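Local coordinates for formiminotetrahydrofolate cyclodeaminase (PDB 1O5H), which probably catalyses the cyclising deamination of 5-formiminotetrahydrofolate to 5,10-methenyltetrahydrofolate, with release of ammonia, at residues G40-V43 with G44-C48; Q162-K165 with V166-L169; Q194-G197 with C198-R201. All blocks are in the same frame, centred on the assembly; numbering follows the deposited sequence.

Contact 1: G40-V43 with G44-C48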
ATOM      1  N   GLY A  40      -5.781   4.605  -0.792  1.00 34.84           N
ATOM      2  CA  GLY A  40      -5.422   3.891  -2.015  1.00 34.70           C
ATOM      3  C   GLY A  40      -4.657   4.744  -3.024  1.00 38.74           C
ATOM      4  O   GLY A  40      -3.544   4.371  -3.460  1.00 38.79           O
ATOM      5  N   SER A  41      -5.228   5.893  -3.398  1.00 36.48           N
ATOM      6  CA  SER A  41      -4.485   6.828  -4.241  1.00 37.60           C
ATOM      7  C   SER A  41      -3.108   7.180  -3.698  1.00 36.84           C
ATOM      8  O   SER A  41      -2.129   7.235  -4.456  1.00 38.21           O
ATOM      9  CB  SER A  41      -5.255   8.112  -4.445  1.00 37.83           C
ATOM     10  OG  SER A  41      -6.431   7.837  -5.172  1.00 50.73           O
ATOM     11  N   VAL A  42      -3.033   7.446  -2.400  1.00 34.58           N
ATOM     12  CA  VAL A  42      -1.769   7.860  -1.820  1.00 32.67           C
ATOM     13  C   VAL A  42      -0.779   6.710  -1.911  1.00 32.13           C
ATOM     14  O   VAL A  42       0.403   6.888  -2.280  1.00 29.74           O
ATOM     15  CB  VAL A  42      -1.927   8.307  -0.387  1.00 31.78           C
ATOM     16  CG1 VAL A  42      -0.571   8.707   0.171  1.00 27.44           C
ATOM     17  CG2 VAL A  42      -2.892   9.472  -0.340  1.00 29.07           C
ATOM     18  N   VAL A  43      -1.273   5.519  -1.623  1.00 30.14           N
ATOM     19  CA  VAL A  43      -0.430   4.350  -1.768  1.00 30.59           C
ATOM     20  C   VAL A  43      -0.028   4.216  -3.212  1.00 30.40           C
ATOM     21  O   VAL A  43       1.123   3.978  -3.516  1.00 30.94           O
ATOM     22  CB  VAL A  43      -1.120   3.091  -1.307  1.00 32.05           C
ATOM     23  CG1 VAL A  43      -0.250   1.953  -1.582  1.00 31.18           C
ATOM     24  CG2 VAL A  43      -1.444   3.175   0.207  1.00 31.83           C
ATOM     25  N   GLY A  44      -0.968   4.424  -4.121  1.00 31.78           N
ATOM     26  CA  GLY A  44      -0.653   4.253  -5.524  1.00 32.84           C
ATOM     27  C   GLY A  44       0.481   5.180  -5.892  1.00 36.21           C
ATOM     28  O   GLY A  44       1.407   4.813  -6.611  1.00 37.29           O
ATOM     29  N   ALA A  45       0.399   6.406  -5.390  1.00 38.86           N
ATOM     30  CA  ALA A  45       1.383   7.424  -5.695  1.00 37.81           C
ATOM     31  C   ALA A  45       2.745   6.942  -5.278  1.00 38.26           C
ATOM     32  O   ALA A  45       3.682   7.050  -6.028  1.00 38.82           O
ATOM     33  CB  ALA A  45       1.031   8.695  -4.982  1.00 38.86           C
HETATM   34  N   MSE A  46       2.848   6.377  -4.086  1.00 40.38           N
HETATM   35  CA  MSE A  46       4.114   5.864  -3.613  1.00 43.52           C
HETATM   36  C   MSE A  46       4.588   4.700  -4.460  1.00 41.44           C
HETATM   37  O   MSE A  46       5.795   4.553  -4.695  1.00 43.97           O
HETATM   38  CB  MSE A  46       4.004   5.445  -2.157  1.00 40.49           C
HETATM   39  CG  MSE A  46       3.954   6.622  -1.213  1.00 45.45           C
HETATM   40 SE   MSE A  46       3.525   6.026   0.579  1.00 58.96          SE
HETATM   41  CE  MSE A  46       1.968   5.140   0.183  1.00 58.74           C
ATOM     42  N   ALA A  47       3.656   3.872  -4.928  1.00 37.89           N
ATOM     43  CA  ALA A  47       4.043   2.769  -5.808  1.00 37.15           C
ATOM     44  C   ALA A  47       4.654   3.292  -7.095  1.00 38.40           C
ATOM     45  O   ALA A  47       5.658   2.750  -7.572  1.00 39.33           O
ATOM     46  CB  ALA A  47       2.884   1.883  -6.116  1.00 35.82           C
ATOM     47  N   CYS A  48       4.063   4.354  -7.644  1.00 38.26           N
ATOM     48  CA  CYS A  48       4.595   4.999  -8.840  1.00 38.81           C
ATOM     49  C   CYS A  48       5.998   5.525  -8.573  1.00 40.60           C
ATOM     50  O   CYS A  48       6.893   5.429  -9.430  1.00 43.63           O
ATOM     51  CB  CYS A  48       3.677   6.119  -9.331  1.00 38.69           C
ATOM     52  SG  CYS A  48       2.073   5.534  -9.974  1.00 48.11           S
TER
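Val-43 and Met-46 meet one turn apart on the alpha helix 36-56, deep inside an all-helical fold. Four backbone bonds of the i to i+4 kind join residues 40-43 to the next turn. Gly-44 N gives to Gly-40 O at 2.7 Å, and Ala-45 N to Ser-41 O at 2.8 Å. Met-46 N and Ala-47 N continue the pattern to the carbonyls of Val-42 and Val-43.

Around these turns the side chains reach other helices. The Ser-41, Ala-45 and Cys-48 side chains touch helix 68-100, while Val-43 and Ala-47 pack on helix 147-172. Val-42, Val-43 and Met-46 look to the dimer partner, where Met-46 of the second subunit packs on both Val-43 and Met-46.

Within the helix, the selenomethionine Met-46 bends at its last torsion (chi3 -55°), which folds the methyl back over the preceding turn, and its side chain crosses that of Val-43 at a slant. The apolar contact is made by this methyl with two valines: Met-46 CE rests 3.9 Å from Val-43 CG2 and lies 4.4 Å from Val-42 CG1.

Contact 2: Q162-K165 with V166-L169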
ATOM      1  N   GLN A 162      -7.094  -3.500  -5.605  1.00 29.92           N
ATOM      2  CA  GLN A 162      -8.128  -4.113  -4.765  1.00 30.24           C
ATOM      3  C   GLN A 162      -8.879  -3.083  -3.966  1.00 30.79           C
ATOM      4  O   GLN A 162     -10.093  -3.137  -3.934  1.00 35.69           O
ATOM      5  CB  GLN A 162      -7.565  -5.195  -3.879  1.00 27.50           C
ATOM      6  CG  GLN A 162      -7.250  -6.444  -4.686  1.00 38.38           C
ATOM      7  CD  GLN A 162      -6.412  -7.440  -3.919  1.00 61.44           C
ATOM      8  OE1 GLN A 162      -5.534  -7.071  -3.117  1.00 65.79           O
ATOM      9  NE2 GLN A 162      -6.669  -8.715  -4.167  1.00 75.07           N
ATOM     10  N   VAL A 163      -8.169  -2.120  -3.366  1.00 31.56           N
ATOM     11  CA  VAL A 163      -8.802  -1.095  -2.528  1.00 31.97           C
ATOM     12  C   VAL A 163      -9.862  -0.402  -3.358  1.00 33.55           C
ATOM     13  O   VAL A 163     -11.044  -0.380  -3.001  1.00 36.70           O
ATOM     14  CB  VAL A 163      -7.796  -0.049  -2.029  1.00 30.53           C
ATOM     15  CG1 VAL A 163      -8.502   1.161  -1.516  1.00 30.46           C
ATOM     16  CG2 VAL A 163      -6.921  -0.611  -0.942  1.00 35.48           C
ATOM     17  N   GLU A 164      -9.443   0.118  -4.496  1.00 31.50           N
ATOM     18  CA  GLU A 164     -10.314   0.935  -5.296  1.00 30.36           C
ATOM     19  C   GLU A 164     -11.486   0.174  -5.890  1.00 32.23           C
ATOM     20  O   GLU A 164     -12.572   0.736  -6.021  1.00 34.38           O
ATOM     21  CB  GLU A 164      -9.504   1.609  -6.371  1.00 28.48           C
ATOM     22  CG  GLU A 164      -8.334   2.357  -5.771  1.00 29.89           C
ATOM     23  CD  GLU A 164      -8.744   3.522  -4.904  1.00 33.72           C
ATOM     24  OE1 GLU A 164      -9.944   3.865  -4.873  1.00 43.72           O
ATOM     25  OE2 GLU A 164      -7.856   4.121  -4.261  1.00 46.61           O
ATOM     26  N   LYS A 165     -11.289  -1.098  -6.220  1.00 31.80           N
ATOM     27  CA  LYS A 165     -12.381  -1.917  -6.722  1.00 32.21           C
ATOM     28  C   LYS A 165     -13.482  -1.942  -5.695  1.00 35.81           C
ATOM     29  O   LYS A 165     -14.666  -1.689  -6.035  1.00 40.09           O
ATOM     30  CB  LYS A 165     -11.934  -3.341  -6.965  1.00 33.49           C
ATOM     31  CG  LYS A 165     -13.021  -4.240  -7.456  1.00 30.66           C
ATOM     32  CD  LYS A 165     -12.507  -5.658  -7.627  1.00 28.10           C
ATOM     33  CE  LYS A 165     -13.569  -6.518  -8.279  1.00 33.55           C
ATOM     34  NZ  LYS A 165     -13.047  -7.882  -8.375  1.00 39.45           N
ATOM     35  N   VAL A 166     -13.126  -2.214  -4.439  1.00 32.76           N
ATOM     36  CA  VAL A 166     -14.148  -2.159  -3.407  1.00 34.24           C
ATOM     37  C   VAL A 166     -14.856  -0.789  -3.398  1.00 36.09           C
ATOM     38  O   VAL A 166     -16.096  -0.713  -3.324  1.00 37.57           O
ATOM     39  CB  VAL A 166     -13.607  -2.546  -2.034  1.00 36.57           C
ATOM     40  CG1 VAL A 166     -14.476  -1.966  -0.895  1.00 30.15           C
ATOM     41  CG2 VAL A 166     -13.524  -4.056  -1.937  1.00 27.65           C
ATOM     42  N   ASN A 167     -14.083   0.286  -3.516  1.00 34.40           N
ATOM     43  CA  ASN A 167     -14.698   1.591  -3.489  1.00 36.05           C
ATOM     44  C   ASN A 167     -15.570   1.880  -4.709  1.00 36.74           C
ATOM     45  O   ASN A 167     -16.658   2.460  -4.576  1.00 37.74           O
ATOM     46  CB  ASN A 167     -13.667   2.666  -3.180  1.00 37.49           C
ATOM     47  CG  ASN A 167     -13.110   2.525  -1.773  1.00 32.26           C
ATOM     48  OD1 ASN A 167     -11.910   2.591  -1.565  1.00 39.83           O
ATOM     49  ND2 ASN A 167     -13.984   2.298  -0.805  1.00 39.11           N
ATOM     50  N   VAL A 168     -15.142   1.426  -5.883  1.00 36.56           N
ATOM     51  CA  VAL A 168     -16.040   1.451  -7.043  1.00 35.70           C
ATOM     52  C   VAL A 168     -17.355   0.708  -6.777  1.00 37.25           C
ATOM     53  O   VAL A 168     -18.440   1.256  -7.008  1.00 37.46           O
ATOM     54  CB  VAL A 168     -15.387   0.897  -8.292  1.00 33.70           C
ATOM     55  CG1 VAL A 168     -16.431   0.614  -9.355  1.00 30.42           C
ATOM     56  CG2 VAL A 168     -14.399   1.893  -8.803  1.00 34.05           C
ATOM     57  N   LEU A 169     -17.277  -0.523  -6.273  1.00 37.54           N
ATOM     58  CA  LEU A 169     -18.518  -1.269  -6.068  1.00 38.28           C
ATOM     59  C   LEU A 169     -19.421  -0.731  -4.971  1.00 40.10           C
ATOM     60  O   LEU A 169     -20.638  -0.740  -5.152  1.00 41.62           O
ATOM     61  CB  LEU A 169     -18.281  -2.748  -5.883  1.00 35.87           C
ATOM     62  CG  LEU A 169     -17.539  -3.369  -7.055  1.00 31.75           C
ATOM     63  CD1 LEU A 169     -17.386  -4.849  -6.837  1.00 22.39           C
ATOM     64  CD2 LEU A 169     -18.269  -3.117  -8.327  1.00 37.94           C
TER
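Asn-167 and Val-163 stand side by side one turn apart on helix 147-172, pointing the same way. Starting from the asparagine root, CB lies 3.6 Å from Glu-164 O, beside the carbonyl of the turn below. With CG placed next to the backbone N (chi1 -66°), the amide carbon comes to 3.8 Å from Val-163 O. At the tip, OD1 lies 3.4 Å from Val-163 O, an acceptor like itself, and 3.7 Å from Val-163 CG1. Its hydrogen bond comes from across the dimer interface: Asn-152 ND2 of the second subunit donates to it, so a buried amide oxygen is satisfied there. The Glu-164 carboxylate crosses the amide with the two planes 61° apart, and Glu-164 OE1 stays 4.1 Å from Asn-167 OD1, as suits two acceptors.

On another side of the helix Lys-165 runs out fully extended. Its CE passes 4.4 Å from Leu-169 CD1, a distant approach, before NZ reaches a salt bridge with Glu-192. Regular alpha-helical bonds hold the two turns together; Val-168 N to Glu-164 O, at 2.7 Å and 170°, is nearly straight, and Leu-169 N to Lys-165 O closes at 2.9 Å.

These two turns have three neighbours: helix 107-141, helix 178-206 and the second subunit. Glu-164 and Val-168 lean on the first, Lys-165, Val-168 and Leu-169 pack against the next, and Val-163 and Val-166 pack on Asn-152 of the second subunit, the residue that also bonds Asn-167.

Contact 3: Q194-G197 with C198-R201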
ATOM      1  N   GLN A 194      -6.248  -6.579 -17.099  1.00 37.10           N
ATOM      2  CA  GLN A 194      -4.975  -6.001 -17.510  1.00 39.44           C
ATOM      3  C   GLN A 194      -4.043  -5.968 -16.327  1.00 40.04           C
ATOM      4  O   GLN A 194      -2.930  -6.497 -16.389  1.00 43.57           O
ATOM      5  CB  GLN A 194      -5.170  -4.632 -18.151  1.00 37.14           C
ATOM      6  CG  GLN A 194      -5.603  -4.749 -19.639  1.00 42.30           C
ATOM      7  CD  GLN A 194      -5.967  -3.410 -20.260  1.00 47.59           C
ATOM      8  OE1 GLN A 194      -5.261  -2.420 -20.049  1.00 67.02           O
ATOM      9  NE2 GLN A 194      -7.079  -3.368 -21.027  1.00 66.35           N
ATOM     10  N   ILE A 195      -4.542  -5.441 -15.218  1.00 39.24           N
ATOM     11  CA  ILE A 195      -3.775  -5.342 -14.005  1.00 38.20           C
ATOM     12  C   ILE A 195      -3.366  -6.720 -13.436  1.00 42.01           C
ATOM     13  O   ILE A 195      -2.200  -6.926 -13.122  1.00 42.77           O
ATOM     14  CB  ILE A 195      -4.539  -4.499 -12.962  1.00 37.12           C
ATOM     15  CG1 ILE A 195      -4.600  -3.038 -13.406  1.00 38.57           C
ATOM     16  CG2 ILE A 195      -3.857  -4.578 -11.599  1.00 25.13           C
ATOM     17  CD1 ILE A 195      -5.481  -2.217 -12.547  1.00 30.95           C
ATOM     18  N   GLU A 196      -4.304  -7.657 -13.305  1.00 42.79           N
ATOM     19  CA  GLU A 196      -3.949  -9.012 -12.872  1.00 43.79           C
ATOM     20  C   GLU A 196      -2.865  -9.607 -13.732  1.00 44.21           C
ATOM     21  O   GLU A 196      -1.898 -10.162 -13.201  1.00 44.85           O
ATOM     22  CB  GLU A 196      -5.142  -9.956 -12.963  1.00 45.82           C
ATOM     23  CG  GLU A 196      -5.955 -10.078 -11.689  1.00 57.94           C
ATOM     24  CD  GLU A 196      -5.081 -10.291 -10.467  1.00 73.28           C
ATOM     25  OE1 GLU A 196      -4.331 -11.307 -10.420  1.00 73.93           O
ATOM     26  OE2 GLU A 196      -5.141  -9.424  -9.556  1.00 71.22           O
ATOM     27  N   GLY A 197      -3.039  -9.491 -15.056  1.00 40.22           N
ATOM     28  CA  GLY A 197      -2.128 -10.084 -15.994  1.00 37.58           C
ATOM     29  C   GLY A 197      -0.737  -9.569 -15.791  1.00 38.69           C
ATOM     30  O   GLY A 197       0.166 -10.357 -15.513  1.00 38.45           O
ATOM     31  N   CYS A 198      -0.560  -8.250 -15.928  1.00 38.77           N
ATOM     32  CA  CYS A 198       0.738  -7.637 -15.662  1.00 40.00           C
ATOM     33  C   CYS A 198       1.290  -8.091 -14.306  1.00 39.80           C
ATOM     34  O   CYS A 198       2.434  -8.493 -14.180  1.00 41.03           O
ATOM     35  CB  CYS A 198       0.610  -6.122 -15.678  1.00 40.30           C
ATOM     36  SG  CYS A 198       0.421  -5.402 -17.333  1.00 51.47           S
ATOM     37  N   TYR A 199       0.452  -8.045 -13.292  1.00 40.01           N
ATOM     38  CA  TYR A 199       0.865  -8.380 -11.959  1.00 42.80           C
ATOM     39  C   TYR A 199       1.471  -9.775 -11.866  1.00 47.49           C
ATOM     40  O   TYR A 199       2.581  -9.959 -11.335  1.00 49.70           O
ATOM     41  CB  TYR A 199      -0.332  -8.323 -11.045  1.00 41.71           C
ATOM     42  CG  TYR A 199      -0.011  -8.688  -9.639  1.00 37.95           C
ATOM     43  CD1 TYR A 199       0.976  -7.989  -8.945  1.00 44.29           C
ATOM     44  CD2 TYR A 199      -0.715  -9.706  -8.976  1.00 37.35           C
ATOM     45  CE1 TYR A 199       1.292  -8.294  -7.616  1.00 40.42           C
ATOM     46  CE2 TYR A 199      -0.420 -10.026  -7.657  1.00 40.61           C
ATOM     47  CZ  TYR A 199       0.598  -9.308  -6.987  1.00 41.94           C
ATOM     48  OH  TYR A 199       0.930  -9.594  -5.703  1.00 37.92           O
ATOM     49  N   GLN A 200       0.723 -10.753 -12.354  1.00 47.89           N
ATOM     50  CA  GLN A 200       1.156 -12.128 -12.336  1.00 48.72           C
ATOM     51  C   GLN A 200       2.463 -12.294 -13.140  1.00 49.20           C
ATOM     52  O   GLN A 200       3.436 -12.876 -12.640  1.00 49.33           O
ATOM     53  CB  GLN A 200       0.046 -12.998 -12.895  1.00 49.75           C
ATOM     54  CG  GLN A 200      -0.274 -14.199 -12.036  1.00 65.66           C
ATOM     55  CD  GLN A 200      -0.968 -13.820 -10.746  1.00 69.53           C
ATOM     56  OE1 GLN A 200      -0.380 -13.897  -9.660  1.00 69.30           O
ATOM     57  NE2 GLN A 200      -2.215 -13.399 -10.862  1.00 71.43           N
ATOM     58  N   ARG A 201       2.502 -11.754 -14.365  1.00 47.02           N
ATOM     59  CA  ARG A 201       3.733 -11.772 -15.149  1.00 42.86           C
ATOM     60  C   ARG A 201       4.885 -11.165 -14.349  1.00 39.51           C
ATOM     61  O   ARG A 201       5.922 -11.786 -14.232  1.00 41.17           O
ATOM     62  CB  ARG A 201       3.564 -11.113 -16.526  1.00 43.08           C
ATOM     63  CG  ARG A 201       2.852 -11.994 -17.541  1.00 41.23           C
ATOM     64  CD  ARG A 201       2.792 -11.402 -18.931  1.00 42.60           C
ATOM     65  NE  ARG A 201       2.156 -10.079 -18.940  1.00 47.57           N
ATOM     66  CZ  ARG A 201       0.840  -9.869 -18.943  1.00 49.85           C
ATOM     67  NH1 ARG A 201      -0.010 -10.893 -18.931  1.00 49.66           N
ATOM     68  NH2 ARG A 201       0.368  -8.629 -18.962  1.00 51.21           N
TER
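Gly-197 and Arg-201 meet by carbonyl and guanidinium as well as by backbone. Arg-201 N donates to Gly-197 O at 3.0 Å with an almost straight N-H (175°), and the side chain of the same arginine then folds back over the glycine. The bend comes at chi3 (-57°), and it sets the guanidinium with one face over Gly-197 O, which sits 3.4 Å from the plane and over its centre. An oxygen in that position is not hydrogen-bonded by the group; the electrostatic attraction is probably favourable all the same. The arginine's charge is answered by Glu-136 on helix 107-141, through NE. Because both Gly-197 and Arg-201 touch a crystal neighbour, the pose may owe something to the lattice.

Glu-196, on the same alpha helix 178-206, runs alongside Gln-200, one turn on. A bend at chi2 (-47°) brings Glu-196 OE1 to 3.0 Å from Gln-200 NE2. The same OE1 lies at the edge of the Tyr-199 ring, 4.2 Å from Tyr-199 CD2. The tyrosine leads away to helix 147-172, where its ring stacks with His-158 and OH is hydrogen-bonded to Asp-155; Glu-196 OE2 makes a weak hydrogen bond to that histidine.

Cys-198 N closes on Gln-194 O at 3.0 Å, while Cys-198 SG lies beside the same Gln-194 O, at 3.6 Å. From there the cysteine side chain packs on His-133 and Glu-136 of helix 107-141.

In the fold
All three contacts are single-helix turns in a chain built of helices and no strands, and they come in series: contact 1 on helix 36-56, contact 2 on helix 147-172, contact 3 on helix 178-206. Contacts 1 and 2 have centres about 14 Å apart and touch directly, Ser-41 N lying 3.3 Å from Glu-164 OE2. Contact 3 is about 17 Å, centre to centre, from each of the others, and its nearest atoms stay about 6 Å from contact 2 and about 10 Å from contact 1. Helix 107-141 touches all three. Contacts 1 and 2 also face the second subunit broadly, so bundle core and dimer interface are built together.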